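Local coordinates for protein uricase (Arthrobacter globiformis, PDB 2YZC) that catalyses the oxidation of uric acid by molecular oxygen to 5-hydroxyisourate, which is further processed to (S)-allantoin, at residues 200-203 against 204-208; 137-141 against 142-146; 63-66 against 67-71. One frame throughout, in Å; residues are numbered along the deposited sequence.

Uricase offers three short local contacts from different parts of one assembly. Along the chain contact 3 comes first, then contact 2, then contact 1. Contact 2 is the hairpin turn joining strands 131-140 and 143-157 of the antiparallel sheet. Contact 1 lies in helix 199-216, which packs on strand 182-192, the neighbour of 143-157 in that sheet. Contact 3 begins helix 67-78 and meets bound allantoate and a second subunit. Centres of contacts 1 and 2 are about 22 Å apart, those of 2 and 3 about 20 Å, and those of 1 and 3 about 34 Å. Contacts 1 and 2 thus belong to the sheet and its packed helix, contact 3 to a ligand site between subunits.

Contact 1: residues 200-203 against 204-208; sequences DAVY and ASVRG
Tyr203 and Arg207, one helical turn apart, illustrate how an i to i+4 pair can be joined twice, once through the backbone and once through a shared partner. The backbone link runs from Arg207 N to Tyr203 O, 2.9 Å long and nearly straight at the hydrogen (169°). The tyrosine side chain can be followed outward from there. Its CB sits beside the next peptide, 3.1 Å from Ala204 N. Because CG is anti to the backbone N (chi1 171°), the ring starts beside the carbonyl carbon and projects outward from the helix, leaning slightly toward its next turn. CD1 still borders Ala204 N at 3.5 Å, whereas CE1, further out, reaches only a loose 4.5 Å from Arg207 CD, which meets the ring obliquely. At the tip, OH is hydrogen-bonded to Glu131 OE2. Arg207, extended from CG to NE, brings NE into a salt bridge with the other oxygen of the same carboxylate, so Glu131 ties both side-chain ends to strand 131-140.

The buried residues Val202, Tyr203 and Val206 form the side of helix 199-216 laid against the antiparallel sheet, as in the T-fold of uricases; Tyr203 and Val206 both rest on Trp190 of strand 182-192. The valines of this turn pack against each other as well. Val202 CG1 and Val206 CG2 meet at 3.8 Å with their side chains crossing obliquely, and Val206 CG2 also lies 3.2 Å from Val202 O. That oxygen accepts Val206 N at 2.8 Å, nearly along its C=O axis. Ala201 and Ala204 are exposed. In the backbone, Ala204 N donates to Asp200 O at 3.1 Å. Asp200 sends OD1 to a salt bridge with Arg133.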
loop_
_atom_site.group_PDB
_atom_site.type_symbol
_atom_site.label_atom_id
_atom_site.label_comp_id
_atom_site.label_asym_id
_atom_site.label_seq_id
_atom_site.Cartn_x
_atom_site.Cartn_y
_atom_site.Cartn_z
ATOM N N ASP A 200 11.314 22.617 16.411
ATOM C CA ASP A 200 12.108 21.393 16.499
ATOM C C ASP A 200 12.269 20.916 17.945
ATOM O O ASP A 200 12.149 19.725 18.227
ATOM C CB ASP A 200 13.499 21.595 15.886
ATOM C CG ASP A 200 13.471 21.658 14.368
ATOM O OD1 ASP A 200 12.418 21.358 13.762
ATOM O OD2 ASP A 200 14.519 22.004 13.779
ATOM N N ALA A 201 12.544 21.841 18.859
ATOM C CA ALA A 201 12.732 21.475 20.260
ATOM C C ALA A 201 11.456 20.916 20.883
ATOM O O ALA A 201 11.500 19.942 21.636
ATOM C CB ALA A 201 13.228 22.679 21.064
ATOM N N VAL A 202 10.318 21.527 20.573
ATOM C CA VAL A 202 9.058 21.045 21.127
ATOM C C VAL A 202 8.696 19.687 20.532
ATOM O O VAL A 202 8.249 18.794 21.249
ATOM C CB VAL A 202 7.918 22.057 20.890
ATOM C CG1 VAL A 202 6.589 21.478 21.366
ATOM C CG2 VAL A 202 8.223 23.347 21.643
ATOM N N TYR A 203 8.893 19.512 19.227
ATOM C CA TYR A 203 8.584 18.215 18.628
ATOM C C TYR A 203 9.394 17.122 19.326
ATOM O O TYR A 203 8.856 16.075 19.684
ATOM C CB TYR A 203 8.889 18.209 17.125
ATOM C CG TYR A 203 8.784 16.835 16.493
ATOM C CD1 TYR A 203 9.890 15.989 16.421
ATOM C CD2 TYR A 203 7.571 16.374 15.983
ATOM C CE1 TYR A 203 9.791 14.714 15.852
ATOM C CE2 TYR A 203 7.460 15.108 15.417
ATOM C CZ TYR A 203 8.572 14.285 15.352
ATOM O OH TYR A 203 8.467 13.040 14.768
ATOM N N ALA A 204 10.685 17.370 19.531
ATOM C CA ALA A 204 11.544 16.387 20.187
ATOM C C ALA A 204 11.072 16.110 21.611
ATOM O O ALA A 204 11.044 14.963 22.057
ATOM C CB ALA A 204 12.992 16.874 20.201
ATOM N N SER A 205 10.699 17.164 22.327
ATOM C CA SER A 205 10.230 17.005 23.694
ATOM C C SER A 205 8.923 16.225 23.745
ATOM O O SER A 205 8.761 15.321 24.569
ATOM C CB SER A 205 10.022 18.372 24.350
ATOM O OG SER A 205 9.373 18.218 25.599
ATOM N N VAL A 206 7.988 16.585 22.872
ATOM C CA VAL A 206 6.694 15.917 22.833
ATOM C C VAL A 206 6.880 14.432 22.519
ATOM O O VAL A 206 6.317 13.573 23.196
ATOM C CB VAL A 206 5.759 16.596 21.799
ATOM C CG1 VAL A 206 4.502 15.767 21.582
ATOM C CG2 VAL A 206 5.363 17.984 22.313
ATOM N N ARG A 207 7.688 14.130 21.508
ATOM C CA ARG A 207 7.948 12.734 21.153
ATOM C C ARG A 207 8.452 11.973 22.384
ATOM O O ARG A 207 7.973 10.881 22.695
ATOM C CB ARG A 207 8.996 12.665 20.034
ATOM C CG ARG A 207 9.500 11.264 19.722
ATOM C CD ARG A 207 10.560 11.307 18.625
ATOM N NE ARG A 207 11.110 9.987 18.336
ATOM C CZ ARG A 207 11.905 9.305 19.154
ATOM N NH1 ARG A 207 12.259 9.817 20.325
ATOM N NH2 ARG A 207 12.345 8.104 18.801
ATOM N N GLY A 208 9.419 12.556 23.081
ATOM C CA GLY A 208 9.969 11.915 24.264
ATOM C C GLY A 208 8.957 11.730 25.387
ATOM O O GLY A 208 8.965 10.710 26.075
#

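Contact 2: residues 137-141 against 142-146; sequences LEISG and SEQAI
Leu137 and Ile146 face each other at the inner end of a hairpin that is dry at one end and wet at its turn. Leu137 CD1 comes within 3.8 Å of Ile146 CG1, the two side chains crossing at a slant. Leu137 CG is anti to its backbone N (chi1 161°), and the next torsion swings CD1 toward the partner strand, 3.4 Å from Ala145 O. Next to this pair, Ile139 and Gln144 run side by side on the same face, turned toward helix 85-99, where Leu137 and Gln144 touch Leu90. Between the strands, Glu138 and Ala145 form a hydrogen-bonded pair, with Ala145 N to Glu138 O nearly straight (174°).

The turn end is looser. A type II' turn runs from Ser140 to Glu143, and the positive phi of Gly141 favours a glycine. Glu143 N reaches Ser140 O at 3.0 Å from 48° above the carbonyl plane, unlike the in-plane bond returned by Ser140 N to Glu143 O. Waters finish the edge: one donates to Glu143 OE1 at 2.8 Å and weakly to Ser140 O, while another donates to Gly141 O at 2.9 Å.

On the face opposite the leucine, buried Glu138 extends away from Ala145 to salt bridges with Arg107 and Arg49. The chemistry thus implies a division of labour: paired peptides run the whole length, carbon contacts are kept for the buried end, two arginines probably stabilise the negative charge of the buried glutamate, and water serves Gly141 O and Glu143 OE1.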
loop_
_atom_site.group_PDB
_atom_site.type_symbol
_atom_site.label_atom_id
_atom_site.label_comp_id
_atom_site.label_asym_id
_atom_site.label_seq_id
_atom_site.Cartn_x
_atom_site.Cartn_y
_atom_site.Cartn_z
ATOM N N LEU A 137 -0.868 24.084 8.823
ATOM C CA LEU A 137 -1.102 25.488 9.119
ATOM C C LEU A 137 -2.401 25.888 8.452
ATOM O O LEU A 137 -2.641 25.540 7.297
ATOM C CB LEU A 137 0.025 26.373 8.553
ATOM C CG LEU A 137 -0.339 27.863 8.408
ATOM C CD1 LEU A 137 -0.433 28.518 9.781
ATOM C CD2 LEU A 137 0.709 28.579 7.555
ATOM N N GLU A 138 -3.260 26.582 9.187
ATOM C CA GLU A 138 -4.488 27.081 8.601
ATOM C C GLU A 138 -4.537 28.566 8.899
ATOM O O GLU A 138 -4.304 28.987 10.030
ATOM C CB GLU A 138 -5.734 26.387 9.167
ATOM C CG GLU A 138 -6.102 25.096 8.438
ATOM C CD GLU A 138 -7.582 24.741 8.545
ATOM O OE1 GLU A 138 -7.979 23.676 8.018
ATOM O OE2 GLU A 138 -8.352 25.523 9.149
ATOM N N ILE A 139 -4.804 29.359 7.870
ATOM C CA ILE A 139 -4.901 30.800 8.030
ATOM C C ILE A 139 -6.343 31.205 7.781
ATOM O O ILE A 139 -6.970 30.766 6.814
ATOM C CB ILE A 139 -4.001 31.566 7.028
ATOM C CG1 ILE A 139 -2.524 31.339 7.361
ATOM C CG2 ILE A 139 -4.311 33.063 7.089
ATOM C CD1 ILE A 139 -1.563 31.999 6.370
ATOM N N SER A 140 -6.866 32.032 8.678
ATOM C CA SER A 140 -8.221 32.537 8.574
ATOM C C SER A 140 -8.085 34.003 8.951
ATOM O O SER A 140 -7.996 34.341 10.131
ATOM C CB SER A 140 -9.140 31.816 9.560
ATOM O OG SER A 140 -10.476 32.270 9.435
ATOM N N GLY A 141 -8.044 34.868 7.946
ATOM C CA GLY A 141 -7.882 36.283 8.216
ATOM C C GLY A 141 -6.481 36.490 8.754
ATOM O O GLY A 141 -5.506 36.085 8.121
ATOM N N SER A 142 -6.368 37.100 9.927
ATOM C CA SER A 142 -5.055 37.329 10.513
ATOM C C SER A 142 -4.668 36.202 11.469
ATOM O O SER A 142 -3.554 36.177 11.991
ATOM C CB SER A 142 -5.025 38.679 11.244
ATOM O OG SER A 142 -6.032 38.760 12.237
ATOM N N GLU A 143 -5.583 35.259 11.686
ATOM C CA GLU A 143 -5.304 34.150 12.590
ATOM C C GLU A 143 -4.488 33.056 11.912
ATOM O O GLU A 143 -4.825 32.603 10.816
ATOM C CB GLU A 143 -6.601 33.533 13.124
ATOM C CG GLU A 143 -6.374 32.650 14.347
ATOM C CD GLU A 143 -7.553 31.740 14.673
ATOM O OE1 GLU A 143 -8.714 32.202 14.614
ATOM O OE2 GLU A 143 -7.310 30.560 15.004
ATOM N N GLN A 144 -3.416 32.644 12.576
ATOM C CA GLN A 144 -2.543 31.586 12.087
ATOM C C GLN A 144 -2.561 30.457 13.118
ATOM O O GLN A 144 -2.111 30.641 14.250
ATOM C CB GLN A 144 -1.126 32.124 11.921
ATOM C CG GLN A 144 -0.991 33.124 10.787
ATOM C CD GLN A 144 0.175 34.068 10.979
ATOM O OE1 GLN A 144 1.155 33.734 11.643
ATOM N NE2 GLN A 144 0.082 35.250 10.382
ATOM N N ALA A 145 -3.093 29.300 12.729
ATOM C CA ALA A 145 -3.180 28.151 13.630
ATOM C C ALA A 145 -2.297 27.026 13.119
ATOM O O ALA A 145 -2.359 26.676 11.938
ATOM C CB ALA A 145 -4.617 27.674 13.726
ATOM N N ILE A 146 -1.489 26.461 14.015
ATOM C CA ILE A 146 -0.580 25.377 13.666
ATOM C C ILE A 146 -0.768 24.124 14.515
ATOM O O ILE A 146 -0.857 24.192 15.750
ATOM C CB ILE A 146 0.891 25.818 13.814
ATOM C CG1 ILE A 146 1.182 26.986 12.874
ATOM C CG2 ILE A 146 1.818 24.649 13.522
ATOM C CD1 ILE A 146 2.566 27.579 13.059
HETATM O O HOH W 1 -9.882 34.145 12.920
HETATM O O HOH W 2 -2.652 35.853 8.625
#

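Contact 3: residues 63-66 against 67-71; sequences HVVA and TDTQK. With 1AL (allantoate ion), chain L.
Ala66 holds the N-cap position of helix 67-78 with no polar side chain to offer the first turn, and a bound ligand takes up one of the helix N-H groups: Asp68 N donates to O10 of allantoate at 3.0 Å. The Ala66 carbonyl still opens the helix in the usual way, with Ala66 O accepting Gln70 N at 3.1 Å and a weaker bond from Thr69 N. Ala66 CB lies 3.6 Å from Thr69 OG1, and a water spans Ala66 N and that same hydroxyl, which is also hydrogen-bonded to Thr172 OG1 of the second subunit.

Gln70 folds back along the preceding loop. NE2 reaches Val65 O at 3.3 Å, the oxygen lying almost in the amide plane, while OE1 bonds Ser46 OG. Both ends of the amide are therefore used, which fixes its rotation; Tyr20 OH is a second partner of Val65 O. A leucine here would probably leave Ser46 without this partner and Val65 O with one donor fewer, letting the loop before the helix shift. Beside Gln70, Val65 CG1 meets Thr69 CG2 at 4.1 Å, the side chains crossing at about a right angle.

Thr67 has OG1 between its backbone N and carbonyl carbon (chi1 67°), and from there it donates to allantoate O7 at 2.7 Å; Lys22 NZ bonds the same hydroxyl. Arg180, Leu222 and His251 of the second subunit hold the ligand too. Here the start of a helix of one subunit and residues of another together line the intersubunit active site typical of uricases, with Thr67, Lys22 and His251 of the second subunit probably forming the charge relay system.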
loop_
_atom_site.group_PDB
_atom_site.type_symbol
_atom_site.label_atom_id
_atom_site.label_comp_id
_atom_site.label_asym_id
_atom_site.label_seq_id
_atom_site.Cartn_x
_atom_site.Cartn_y
_atom_site.Cartn_z
ATOM N N HIS A 63 -10.063 34.077 -10.642
ATOM C CA HIS A 63 -9.585 34.009 -9.263
ATOM C C HIS A 63 -8.762 32.760 -8.959
ATOM O O HIS A 63 -8.195 32.640 -7.877
ATOM C CB HIS A 63 -10.767 34.027 -8.285
ATOM C CG HIS A 63 -11.487 35.337 -8.217
ATOM N ND1 HIS A 63 -11.147 36.419 -9.001
ATOM C CD2 HIS A 63 -12.529 35.740 -7.451
ATOM C CE1 HIS A 63 -11.949 37.432 -8.722
ATOM N NE2 HIS A 63 -12.796 37.046 -7.784
ATOM N N VAL A 64 -8.695 31.834 -9.908
ATOM C CA VAL A 64 -7.992 30.580 -9.671
ATOM C C VAL A 64 -6.484 30.555 -9.896
ATOM O O VAL A 64 -6.010 30.318 -11.009
ATOM C CB VAL A 64 -8.628 29.435 -10.497
ATOM C CG1 VAL A 64 -7.971 28.103 -10.147
ATOM C CG2 VAL A 64 -10.120 29.368 -10.222
ATOM N N VAL A 65 -5.737 30.806 -8.825
ATOM C CA VAL A 65 -4.285 30.746 -8.887
ATOM C C VAL A 65 -4.017 29.268 -9.182
ATOM O O VAL A 65 -4.294 28.402 -8.348
ATOM C CB VAL A 65 -3.659 31.125 -7.531
ATOM C CG1 VAL A 65 -2.158 30.900 -7.567
ATOM C CG2 VAL A 65 -3.969 32.593 -7.206
ATOM N N ALA A 66 -3.497 28.987 -10.371
ATOM C CA ALA A 66 -3.236 27.616 -10.796
ATOM C C ALA A 66 -2.545 26.753 -9.744
ATOM O O ALA A 66 -1.664 27.221 -9.026
ATOM C CB ALA A 66 -2.410 27.622 -12.077
ATOM N N THR A 67 -2.948 25.489 -9.647
ATOM C CA THR A 67 -2.311 24.610 -8.683
ATOM C C THR A 67 -0.853 24.482 -9.129
ATOM O O THR A 67 0.040 24.349 -8.305
ATOM C CB THR A 67 -2.999 23.211 -8.615
ATOM O OG1 THR A 67 -2.795 22.497 -9.841
ATOM C CG2 THR A 67 -4.510 23.370 -8.375
ATOM N N ASP A 68 -0.613 24.548 -10.437
ATOM C CA ASP A 68 0.753 24.455 -10.955
ATOM C C ASP A 68 1.589 25.611 -10.402
ATOM O O ASP A 68 2.769 25.449 -10.102
ATOM C CB ASP A 68 0.770 24.509 -12.490
ATOM C CG ASP A 68 2.166 24.291 -13.069
ATOM O OD1 ASP A 68 2.614 23.127 -13.134
ATOM O OD2 ASP A 68 2.828 25.280 -13.447
ATOM N N THR A 69 0.970 26.784 -10.282
ATOM C CA THR A 69 1.657 27.957 -9.759
ATOM C C THR A 69 1.973 27.771 -8.281
ATOM O O THR A 69 3.034 28.179 -7.805
ATOM C CB THR A 69 0.801 29.223 -9.924
ATOM O OG1 THR A 69 0.580 29.463 -11.317
ATOM C CG2 THR A 69 1.505 30.427 -9.309
ATOM N N GLN A 70 1.043 27.160 -7.557
ATOM C CA GLN A 70 1.246 26.907 -6.141
ATOM C C GLN A 70 2.446 25.988 -5.986
ATOM O O GLN A 70 3.280 26.186 -5.104
ATOM C CB GLN A 70 -0.008 26.281 -5.528
ATOM C CG GLN A 70 -1.187 27.257 -5.488
ATOM C CD GLN A 70 -2.445 26.663 -4.892
ATOM O OE1 GLN A 70 -2.419 26.085 -3.804
ATOM N NE2 GLN A 70 -3.564 26.817 -5.597
ATOM N N LYS A 71 2.540 24.987 -6.857
ATOM C CA LYS A 71 3.664 24.058 -6.816
ATOM C C LYS A 71 4.981 24.793 -7.065
ATOM O O LYS A 71 5.967 24.566 -6.367
ATOM C CB LYS A 71 3.488 22.964 -7.871
ATOM C CG LYS A 71 4.686 22.033 -7.981
ATOM C CD LYS A 71 4.659 21.227 -9.271
ATOM C CE LYS A 71 4.841 22.129 -10.489
ATOM N NZ LYS A 71 4.923 21.341 -11.750
HETATM C C1 1AL L . -8.059 22.925 -12.450
HETATM O O2 1AL L . -9.117 22.865 -13.095
HETATM N N3 1AL L . -7.936 23.659 -11.309
HETATM N N4 1AL L . -7.020 22.177 -12.995
HETATM C C5 1AL L . -5.381 21.153 -11.185
HETATM O O6 1AL L . -6.196 21.104 -10.243
HETATM O O7 1AL L . -4.228 20.696 -11.172
HETATM C C8 1AL L . -5.723 22.128 -12.341
HETATM C C9 1AL L . -3.987 23.870 -12.353
HETATM O O10 1AL L . -2.745 23.934 -12.488
HETATM N N11 1AL L . -4.684 24.713 -11.527
HETATM N N12 1AL L . -4.741 22.961 -13.021
HETATM O O HOH W 3 -1.688 31.028 -11.687
#